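Local structure of disulfide bond forming protein (DsbF) (Mycobacterium tuberculosis, 3IOS) at residues Tyr119-Pro124 with Asp129-Arg134. The protein probably acts as a secreted thioredoxin-fold oxidoreductase that introduces disulfide bonds into reduced, unfolded extracellular proteins. Sequence-based numbering, arbitrary orientation.
Sequences YAFVDP and DVVRGR
Tyr119 and Val131 face each other as an antiparallel hydrogen-bonded pair, Tyr119 N giving to Val131 O at 2.9 Å and Val131 N returning to Tyr119 O at 2.8 Å, and Phe121 and Asp129 repeat the exchange, two residues further along one strand and two back along the other. The Phe121 N to Asp129 O bond is almost straight at the hydrogen (177°), although its donor is tilted 26° from the carbonyl plane. Between them, the non-hydrogen-bonded pair Ala120 and Val130 brings its CA atoms to 4.3 Å, and on their face of the sheet Ala120 CB lies 4.3 Å from Val130 CG2. The hairpin forms one edge of the central sheet of the thioredoxin fold, with 128-132 outermost and 118-122 bonded to strand 42-47. On the opposite face, Phe121 presents its ring edge to Val131, CE1 meeting CG2 at 3.9 Å; with CG1 anti to the backbone N (chi1 176°), CG2 is left beside that N. Helix 137-147 covers this patch through Leu140 and Arg143. The Tyr119 ring has Gly133 O in plane at its edge, 3.7 Å from CE2, stacks with Trp45, and hydrogen-bonds through OH to Glu57 OE1; this side chain lies near, without touching, Cys51 and Cys54, the CxxC pair, which can form a disulfide.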
loop_
_atom_site.group_PDB
_atom_site.type_symbol
_atom_site.label_atom_id
_atom_site.label_comp_id
_atom_site.label_asym_id
_atom_site.label_seq_id
_atom_site.Cartn_x
_atom_site.Cartn_y
_atom_site.Cartn_z
ATOM N N TYR A 119 -1.057 -6.592 3.002
ATOM C CA TYR A 119 -1.842 -5.974 1.943
ATOM C C TYR A 119 -3.254 -5.700 2.433
ATOM O O TYR A 119 -3.851 -6.535 3.111
ATOM C CB TYR A 119 -1.920 -6.917 0.736
ATOM C CG TYR A 119 -0.600 -7.171 0.061
ATOM C CD1 TYR A 119 -0.225 -6.439 -1.063
ATOM C CD2 TYR A 119 0.294 -8.115 0.565
ATOM C CE1 TYR A 119 1.007 -6.637 -1.671
ATOM C CE2 TYR A 119 1.534 -8.318 -0.033
ATOM C CZ TYR A 119 1.882 -7.573 -1.152
ATOM O OH TYR A 119 3.104 -7.760 -1.755
ATOM N N ALA A 120 -3.785 -4.526 2.112
ATOM C CA ALA A 120 -5.156 -4.212 2.488
ATOM C C ALA A 120 -5.909 -4.023 1.184
ATOM O O ALA A 120 -5.550 -3.171 0.372
ATOM C CB ALA A 120 -5.216 -2.949 3.328
ATOM N N PHE A 121 -6.937 -4.839 0.969
ATOM C CA PHE A 121 -7.724 -4.739 -0.251
ATOM C C PHE A 121 -9.017 -4.003 0.044
ATOM O O PHE A 121 -9.768 -4.371 0.946
ATOM C CB PHE A 121 -7.994 -6.137 -0.827
ATOM C CG PHE A 121 -6.736 -6.878 -1.197
ATOM C CD1 PHE A 121 -6.057 -7.645 -0.254
ATOM C CD2 PHE A 121 -6.185 -6.741 -2.468
ATOM C CE1 PHE A 121 -4.847 -8.263 -0.572
ATOM C CE2 PHE A 121 -4.974 -7.354 -2.792
ATOM C CZ PHE A 121 -4.304 -8.116 -1.840
ATOM N N VAL A 122 -9.250 -2.939 -0.713
ATOM C CA VAL A 122 -10.430 -2.112 -0.538
ATOM C C VAL A 122 -11.314 -2.188 -1.769
ATOM O O VAL A 122 -10.877 -1.832 -2.860
ATOM C CB VAL A 122 -10.025 -0.642 -0.329
ATOM C CG1 VAL A 122 -11.251 0.193 -0.012
ATOM C CG2 VAL A 122 -8.986 -0.541 0.785
ATOM N N ASP A 123 -12.551 -2.654 -1.616
ATOM C CA ASP A 123 -13.427 -2.718 -2.777
ATOM C C ASP A 123 -14.159 -1.377 -2.887
ATOM O O ASP A 123 -14.112 -0.563 -1.960
ATOM C CB ASP A 123 -14.391 -3.925 -2.682
ATOM C CG ASP A 123 -15.496 -3.746 -1.659
ATOM O OD1 ASP A 123 -16.143 -4.764 -1.326
ATOM O OD2 ASP A 123 -15.745 -2.618 -1.195
ATOM N N PRO A 124 -14.819 -1.113 -4.024
ATOM C CA PRO A 124 -15.534 0.155 -4.205
ATOM C C PRO A 124 -16.596 0.492 -3.165
ATOM O O PRO A 124 -16.985 1.651 -3.027
ATOM C CB PRO A 124 -16.118 0.020 -5.609
ATOM C CG PRO A 124 -15.100 -0.833 -6.305
ATOM C CD PRO A 124 -14.839 -1.898 -5.270
ATOM N N ASP A 129 -10.239 -5.791 3.450
ATOM C CA ASP A 129 -9.736 -7.110 3.810
ATOM C C ASP A 129 -8.215 -7.042 3.909
ATOM O O ASP A 129 -7.537 -6.712 2.936
ATOM C CB ASP A 129 -10.158 -8.136 2.755
ATOM C CG ASP A 129 -9.669 -9.536 3.073
ATOM O OD1 ASP A 129 -9.898 -10.004 4.207
ATOM O OD2 ASP A 129 -9.063 -10.169 2.183
ATOM N N VAL A 130 -7.686 -7.344 5.090
ATOM C CA VAL A 130 -6.244 -7.303 5.308
ATOM C C VAL A 130 -5.631 -8.693 5.261
ATOM O O VAL A 130 -6.096 -9.616 5.934
ATOM C CB VAL A 130 -5.897 -6.665 6.674
ATOM C CG1 VAL A 130 -4.385 -6.654 6.882
ATOM C CG2 VAL A 130 -6.449 -5.259 6.741
ATOM N N VAL A 131 -4.590 -8.834 4.450
ATOM C CA VAL A 131 -3.886 -10.097 4.306
ATOM C C VAL A 131 -2.458 -9.897 4.784
ATOM O O VAL A 131 -1.724 -9.065 4.259
ATOM C CB VAL A 131 -3.864 -10.566 2.837
ATOM C CG1 VAL A 131 -3.044 -11.842 2.713
ATOM C CG2 VAL A 131 -5.289 -10.794 2.342
ATOM N N ARG A 132 -2.061 -10.661 5.792
ATOM C CA ARG A 132 -0.715 -10.545 6.327
ATOM C C ARG A 132 0.168 -11.643 5.769
ATOM O O ARG A 132 -0.154 -12.828 5.867
ATOM C CB ARG A 132 -0.755 -10.625 7.850
ATOM C CG ARG A 132 -1.586 -9.528 8.478
ATOM C CD ARG A 132 -1.659 -9.681 9.985
ATOM N NE ARG A 132 -2.325 -8.541 10.608
ATOM C CZ ARG A 132 -3.603 -8.224 10.428
ATOM N NH1 ARG A 132 -4.110 -7.163 11.038
ATOM N NH2 ARG A 132 -4.379 -8.967 9.649
ATOM N N GLY A 133 1.281 -11.243 5.173
ATOM C CA GLY A 133 2.193 -12.211 4.608
ATOM C C GLY A 133 2.554 -11.846 3.187
ATOM O O GLY A 133 2.097 -10.832 2.658
ATOM N N ARG A 134 3.374 -12.681 2.566
ATOM C CA ARG A 134 3.804 -12.445 1.201
ATOM C C ARG A 134 2.686 -12.802 0.239
ATOM O O ARG A 134 1.735 -13.495 0.601
ATOM C CB ARG A 134 5.053 -13.273 0.894
ATOM C CG ARG A 134 4.901 -14.755 1.175
ATOM C CD ARG A 134 6.225 -15.490 1.009
ATOM N NE ARG A 134 7.270 -14.917 1.852
ATOM C CZ ARG A 134 8.481 -15.445 2.007
ATOM N NH1 ARG A 134 9.368 -14.851 2.795
ATOM N NH2 ARG A 134 8.804 -16.570 1.381
#